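Local atomic coordinates of agglutinin (Galanthus nivalis, PDB entry 1JPC), a protein that binds alpha-D-linked mannose as a lectin, with high affinity for alpha-(1-3)-mannose oligomers, and displays antiviral activity that may contribute to plant defence. Residues N81-C86 / G98-A103; R50-S55 / L62-P67. All blocks are in the same frame, centred on the assembly; numbering follows the deposited sequence.

Contact 1 (N81-C86 / G98-A103); sequences NGNYVC and GTDRWA. With MAN (alpha-D-mannopyranose), chain B.
Tyr84 lies against Gly98 and Thr99 at the open end of the hairpin formed by strands 84-88 and 94-103, in one of the three sheets of the beta-prism II fold of bulb lectins. This is the tight part. With chi1 at -63°, the Tyr84 ring is set beside its own backbone N and crosses Thr99, whose CG2 lies over one ring face in a CH-pi contact, 3.9 Å from the centroid. Gly98 CA comes within 3.5 Å of Tyr84 CD2, and the peptide bond from Gly98 to Thr99 is cis. Beside the ring, the backbones meet where Thr99 CA directs a C-H at Asn83 O across 3.1 Å. The Tyr84 hydroxyl is hydrogen-bonded to Gln80 O, while Asn83 N is buried without a partner.

The contact is looser toward the bound sugar, where partly exposed polar side chains replace the ring packing. Asn83 ND2 donates to Asp100 OD1 (3.0 Å, 159° at the hydrogen); the acceptor lies nearly in the amide plane, but the donor stands well above the carboxylate plane. Strand 100-103 then pairs with a strand of the second subunit, whose Gln89, Asp91, Asn93 and Tyr97 hydrogen-bond the mannose. This chain adds a flank to that site: Asn83 CB is 3.2 Å from mannose O4, and Ala103 CB is 3.2 Å from O6.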
loop_
_atom_site.group_PDB
_atom_site.type_symbol
_atom_site.label_atom_id
_atom_site.label_comp_id
_atom_site.label_asym_id
_atom_site.label_seq_id
_atom_site.Cartn_x
_atom_site.Cartn_y
_atom_site.Cartn_z
ATOM N N ASN A 81 -24.722 -18.489 -3.969
ATOM C CA ASN A 81 -24.542 -17.547 -2.880
ATOM C C ASN A 81 -23.313 -17.954 -2.062
ATOM O O ASN A 81 -23.160 -19.124 -1.701
ATOM C CB ASN A 81 -25.786 -17.503 -1.998
ATOM C CG ASN A 81 -25.854 -16.245 -1.158
ATOM O OD1 ASN A 81 -25.310 -16.193 -0.048
ATOM N ND2 ASN A 81 -26.518 -15.214 -1.687
ATOM N N GLY A 82 -22.426 -16.994 -1.814
ATOM C CA GLY A 82 -21.217 -17.265 -1.056
ATOM C C GLY A 82 -20.356 -16.022 -0.881
ATOM O O GLY A 82 -20.868 -14.908 -0.779
ATOM N N ASN A 83 -19.043 -16.220 -0.832
ATOM C CA ASN A 83 -18.099 -15.118 -0.663
ATOM C C ASN A 83 -17.329 -14.922 -1.953
ATOM O O ASN A 83 -16.811 -15.881 -2.514
ATOM C CB ASN A 83 -17.125 -15.422 0.473
ATOM C CG ASN A 83 -17.831 -15.632 1.793
ATOM O OD1 ASN A 83 -18.430 -14.712 2.336
ATOM N ND2 ASN A 83 -17.783 -16.853 2.304
ATOM N N TYR A 84 -17.288 -13.678 -2.420
ATOM C CA TYR A 84 -16.603 -13.305 -3.657
ATOM C C TYR A 84 -15.771 -12.051 -3.437
ATOM O O TYR A 84 -15.989 -11.312 -2.464
ATOM C CB TYR A 84 -17.618 -12.985 -4.758
ATOM C CG TYR A 84 -18.492 -14.143 -5.152
ATOM C CD1 TYR A 84 -19.683 -14.413 -4.473
ATOM C CD2 TYR A 84 -18.136 -14.969 -6.213
ATOM C CE1 TYR A 84 -20.492 -15.481 -4.845
ATOM C CE2 TYR A 84 -18.933 -16.033 -6.594
ATOM C CZ TYR A 84 -20.105 -16.283 -5.908
ATOM O OH TYR A 84 -20.870 -17.352 -6.287
ATOM N N VAL A 85 -14.829 -11.816 -4.354
ATOM C CA VAL A 85 -13.974 -10.632 -4.325
ATOM C C VAL A 85 -13.794 -10.127 -5.749
ATOM O O VAL A 85 -13.802 -10.914 -6.703
ATOM C CB VAL A 85 -12.548 -10.896 -3.735
ATOM C CG1 VAL A 85 -12.611 -11.192 -2.247
ATOM C CG2 VAL A 85 -11.852 -12.014 -4.483
ATOM N N CYS A 86 -13.761 -8.808 -5.893
ATOM C CA CYS A 86 -13.518 -8.172 -7.174
ATOM C C CYS A 86 -12.150 -7.523 -6.959
ATOM O O CYS A 86 -12.001 -6.667 -6.088
ATOM C CB CYS A 86 -14.573 -7.116 -7.460
ATOM S SG CYS A 86 -14.264 -6.259 -9.004
ATOM N N GLY A 98 -14.386 -16.380 -6.973
ATOM C CA GLY A 98 -15.282 -16.907 -5.958
ATOM C C GLY A 98 -15.811 -18.272 -6.349
ATOM O O GLY A 98 -15.745 -18.646 -7.522
ATOM N N THR A 99 -16.321 -19.031 -5.387
ATOM C CA THR A 99 -16.390 -18.623 -3.992
ATOM C C THR A 99 -15.119 -19.042 -3.265
ATOM O O THR A 99 -14.157 -19.489 -3.889
ATOM C CB THR A 99 -17.587 -19.304 -3.292
ATOM O OG1 THR A 99 -17.601 -20.697 -3.629
ATOM C CG2 THR A 99 -18.901 -18.674 -3.716
ATOM N N ASP A 100 -15.120 -18.880 -1.947
ATOM C CA ASP A 100 -13.992 -19.266 -1.115
ATOM C C ASP A 100 -13.884 -20.788 -1.112
ATOM O O ASP A 100 -14.897 -21.491 -1.117
ATOM C CB ASP A 100 -14.182 -18.738 0.309
ATOM C CG ASP A 100 -15.538 -19.094 0.891
ATOM O OD1 ASP A 100 -16.568 -18.690 0.311
ATOM O OD2 ASP A 100 -15.587 -19.770 1.933
ATOM N N ARG A 101 -12.661 -21.296 -1.148
ATOM C CA ARG A 101 -12.425 -22.736 -1.162
ATOM C C ARG A 101 -11.719 -23.207 0.102
ATOM O O ARG A 101 -11.803 -24.374 0.478
ATOM C CB ARG A 101 -11.564 -23.106 -2.372
ATOM C CG ARG A 101 -12.130 -22.654 -3.705
ATOM C CD ARG A 101 -13.495 -23.275 -3.951
ATOM N NE ARG A 101 -14.169 -22.701 -5.114
ATOM C CZ ARG A 101 -15.414 -22.999 -5.483
ATOM N NH1 ARG A 101 -16.125 -23.873 -4.781
ATOM N NH2 ARG A 101 -15.958 -22.410 -6.542
ATOM N N TRP A 102 -11.031 -22.289 0.766
ATOM C CA TRP A 102 -10.267 -22.605 1.959
ATOM C C TRP A 102 -9.968 -21.297 2.701
ATOM O O TRP A 102 -9.900 -20.229 2.085
ATOM C CB TRP A 102 -8.952 -23.283 1.529
ATOM C CG TRP A 102 -8.035 -23.643 2.653
ATOM C CD1 TRP A 102 -8.060 -24.792 3.388
ATOM C CD2 TRP A 102 -6.989 -22.833 3.212
ATOM N NE1 TRP A 102 -7.107 -24.743 4.377
ATOM C CE2 TRP A 102 -6.434 -23.556 4.295
ATOM C CE3 TRP A 102 -6.471 -21.562 2.909
ATOM C CZ2 TRP A 102 -5.386 -23.055 5.079
ATOM C CZ3 TRP A 102 -5.425 -21.060 3.695
ATOM C CH2 TRP A 102 -4.896 -21.811 4.767
ATOM N N ALA A 103 -9.801 -21.386 4.016
ATOM C CA ALA A 103 -9.480 -20.229 4.840
ATOM C C ALA A 103 -8.806 -20.710 6.125
ATOM O O ALA A 103 -8.976 -21.865 6.519
ATOM C CB ALA A 103 -10.740 -19.430 5.159
HETATM C C1 MAN B . -15.119 -15.312 6.646
HETATM C C2 MAN B . -14.708 -14.005 5.977
HETATM C C3 MAN B . -14.943 -14.090 4.462
HETATM C C4 MAN B . -14.271 -15.336 3.877
HETATM C C5 MAN B . -14.659 -16.588 4.664
HETATM C C6 MAN B . -13.885 -17.821 4.240
HETATM O O2 MAN B . -13.337 -13.755 6.238
HETATM O O3 MAN B . -14.414 -12.934 3.828
HETATM O O4 MAN B . -14.659 -15.489 2.518
HETATM O O5 MAN B . -14.401 -16.391 6.071
HETATM O O6 MAN B . -13.853 -18.790 5.280
#

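Contact 2 (R50-S55 / L62-P67); sequences RSCFLS and LVVYNP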
loop_
_atom_site.group_PDB
_atom_site.type_symbol
_atom_site.label_atom_id
_atom_site.label_comp_id
_atom_site.label_asym_id
_atom_site.label_seq_id
_atom_site.Cartn_x
_atom_site.Cartn_y
_atom_site.Cartn_z
ATOM N N ARG A 50 -27.317 9.799 -11.992
ATOM C CA ARG A 50 -26.394 10.551 -11.163
ATOM C C ARG A 50 -26.259 9.780 -9.860
ATOM O O ARG A 50 -27.185 9.057 -9.469
ATOM C CB ARG A 50 -26.968 11.945 -10.863
ATOM C CG ARG A 50 -26.261 13.111 -11.542
ATOM C CD ARG A 50 -24.883 13.368 -10.931
ATOM N NE ARG A 50 -24.211 14.524 -11.529
ATOM C CZ ARG A 50 -23.951 15.659 -10.880
ATOM N NH1 ARG A 50 -24.296 15.796 -9.603
ATOM N NH2 ARG A 50 -23.361 16.670 -11.513
ATOM N N SER A 51 -25.081 9.858 -9.247
ATOM C CA SER A 51 -24.810 9.229 -7.960
ATOM C C SER A 51 -25.055 7.732 -7.822
ATOM O O SER A 51 -25.719 7.280 -6.879
ATOM C CB SER A 51 -25.574 9.981 -6.875
ATOM O OG SER A 51 -25.415 11.380 -7.054
ATOM N N CYS A 52 -24.509 6.960 -8.752
ATOM C CA CYS A 52 -24.637 5.511 -8.702
ATOM C C CYS A 52 -23.629 4.943 -7.704
ATOM O O CYS A 52 -22.690 5.628 -7.296
ATOM C CB CYS A 52 -24.343 4.907 -10.068
ATOM S SG CYS A 52 -25.632 5.164 -11.316
ATOM N N PHE A 53 -23.852 3.705 -7.284
ATOM C CA PHE A 53 -22.937 3.022 -6.376
ATOM C C PHE A 53 -22.663 1.642 -6.961
ATOM O O PHE A 53 -23.479 1.126 -7.730
ATOM C CB PHE A 53 -23.485 2.938 -4.942
ATOM C CG PHE A 53 -24.836 2.284 -4.824
ATOM C CD1 PHE A 53 -24.945 0.911 -4.599
ATOM C CD2 PHE A 53 -26.007 3.058 -4.846
ATOM C CE1 PHE A 53 -26.197 0.311 -4.394
ATOM C CE2 PHE A 53 -27.267 2.475 -4.643
ATOM C CZ PHE A 53 -27.361 1.098 -4.413
ATOM N N LEU A 54 -21.489 1.083 -6.669
ATOM C CA LEU A 54 -21.114 -0.240 -7.180
ATOM C C LEU A 54 -21.247 -1.274 -6.063
ATOM O O LEU A 54 -20.734 -1.070 -4.965
ATOM C CB LEU A 54 -19.676 -0.206 -7.717
ATOM C CG LEU A 54 -19.096 -1.507 -8.260
ATOM C CD1 LEU A 54 -19.810 -1.883 -9.549
ATOM C CD2 LEU A 54 -17.606 -1.337 -8.510
ATOM N N SER A 55 -21.939 -2.372 -6.342
ATOM C CA SER A 55 -22.152 -3.419 -5.351
ATOM C C SER A 55 -21.618 -4.779 -5.804
ATOM O O SER A 55 -21.927 -5.249 -6.901
ATOM C CB SER A 55 -23.645 -3.525 -5.025
ATOM O OG SER A 55 -23.884 -4.383 -3.925
ATOM N N LEU A 62 -21.663 -8.303 -9.876
ATOM C CA LEU A 62 -21.139 -6.950 -9.720
ATOM C C LEU A 62 -22.171 -6.060 -10.408
ATOM O O LEU A 62 -22.352 -6.159 -11.622
ATOM C CB LEU A 62 -19.783 -6.840 -10.420
ATOM C CG LEU A 62 -19.014 -5.540 -10.221
ATOM C CD1 LEU A 62 -18.578 -5.449 -8.776
ATOM C CD2 LEU A 62 -17.811 -5.510 -11.137
ATOM N N VAL A 63 -22.853 -5.209 -9.649
ATOM C CA VAL A 63 -23.902 -4.355 -10.211
ATOM C C VAL A 63 -23.782 -2.850 -9.914
ATOM O O VAL A 63 -23.510 -2.457 -8.777
ATOM C CB VAL A 63 -25.299 -4.817 -9.689
ATOM C CG1 VAL A 63 -26.420 -4.112 -10.442
ATOM C CG2 VAL A 63 -25.445 -6.335 -9.788
ATOM N N VAL A 64 -23.993 -2.017 -10.934
ATOM C CA VAL A 64 -23.985 -0.564 -10.771
ATOM C C VAL A 64 -25.454 -0.150 -10.572
ATOM O O VAL A 64 -26.292 -0.393 -11.444
ATOM C CB VAL A 64 -23.432 0.153 -12.021
ATOM C CG1 VAL A 64 -23.630 1.661 -11.898
ATOM C CG2 VAL A 64 -21.968 -0.153 -12.191
ATOM N N TYR A 65 -25.770 0.443 -9.425
ATOM C CA TYR A 65 -27.137 0.865 -9.111
ATOM C C TYR A 65 -27.319 2.376 -9.069
ATOM O O TYR A 65 -26.422 3.092 -8.627
ATOM C CB TYR A 65 -27.551 0.327 -7.739
ATOM C CG TYR A 65 -27.863 -1.144 -7.692
ATOM C CD1 TYR A 65 -28.990 -1.656 -8.332
ATOM C CD2 TYR A 65 -27.042 -2.025 -6.989
ATOM C CE1 TYR A 65 -29.293 -3.011 -8.278
ATOM C CE2 TYR A 65 -27.335 -3.384 -6.927
ATOM C CZ TYR A 65 -28.463 -3.870 -7.575
ATOM O OH TYR A 65 -28.756 -5.213 -7.530
ATOM N N ASN A 66 -28.464 2.875 -9.530
ATOM C CA ASN A 66 -28.716 4.310 -9.435
ATOM C C ASN A 66 -29.395 4.516 -8.074
ATOM O O ASN A 66 -29.706 3.535 -7.389
ATOM C CB ASN A 66 -29.551 4.843 -10.620
ATOM C CG ASN A 66 -30.999 4.349 -10.631
ATOM O OD1 ASN A 66 -31.447 3.616 -9.752
ATOM N ND2 ASN A 66 -31.736 4.773 -11.645
ATOM N N PRO A 67 -29.610 5.767 -7.639
ATOM C CA PRO A 67 -30.251 5.968 -6.334
ATOM C C PRO A 67 -31.589 5.237 -6.147
ATOM O O PRO A 67 -31.887 4.734 -5.063
ATOM C CB PRO A 67 -30.407 7.481 -6.268
ATOM C CG PRO A 67 -29.185 7.960 -7.009
ATOM C CD PRO A 67 -29.210 7.063 -8.227
#
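Strands 53-55 and 62-65 run antiparallel, their axes 4.8 Å apart and their directions at 158°, with Phe53-Tyr65 and Ser55-Val63 as hydrogen-bonded pairs and Leu54-Val64 as the non-hydrogen-bonded pair between them. Each hydrogen-bonded pair is joined by two N-H to O=C bonds, among them Tyr65 N to Phe53 O at 2.9 Å.

On one face of the sheet the Phe53 ring bends over Tyr65. Its CG is held between the backbone N and carbonyl carbon (chi1 56°), which brings the ring above the neighbouring strand, so that Tyr65 CB meets its face in a CH-pi contact, 3.4 Å from Phe53 CZ. The two ring planes are inclined at 38°, their centroids 5.6 Å apart. Along its CE2 edge the Tyr65 ring passes Ser55 CB at 4.2 Å. Leu54, on the other face, wedges CD1 between Leu62 CG and Val64 CG2, 3.8 Å from each; Val64 CG1 leans on Cys52 CB, and Met25 of strand 21-25 closes over this apolar cluster. Cys52 SG is also bonded to Cys29, a disulfide that ties the hairpin to the turn between strands 21-25 and 31-35 of another sheet. At the outer end, Pro67 CD abuts Arg50 O.

One face thus turns to the prism interior, while the other presents Tyr65, with Gln57, to bound mannose, as expected of a beta-prism II lectin hairpin and its sugar site.

How the contacts relate
The two hairpins follow each other along the chain, contact 2 closing before contact 1 opens, and belong to different sheets of the prism. Their centres are 22 Å apart, yet the segments touch where Cys86 SG packs against Leu62 CD2 at 4.2 Å. Met56, next to segment 50-55, extends this junction by touching both Tyr84 and Cys86. Each contact borders a mannose, but in different ways: the side chain of Tyr65 in contact 2 comes within about 3 Å of a mannose (nearest atoms) in a pocket of its own chain, whereas contact 1 flanks a pocket of the second subunit. That subunit also reaches contact 2, where its Trp102 packs on Leu62.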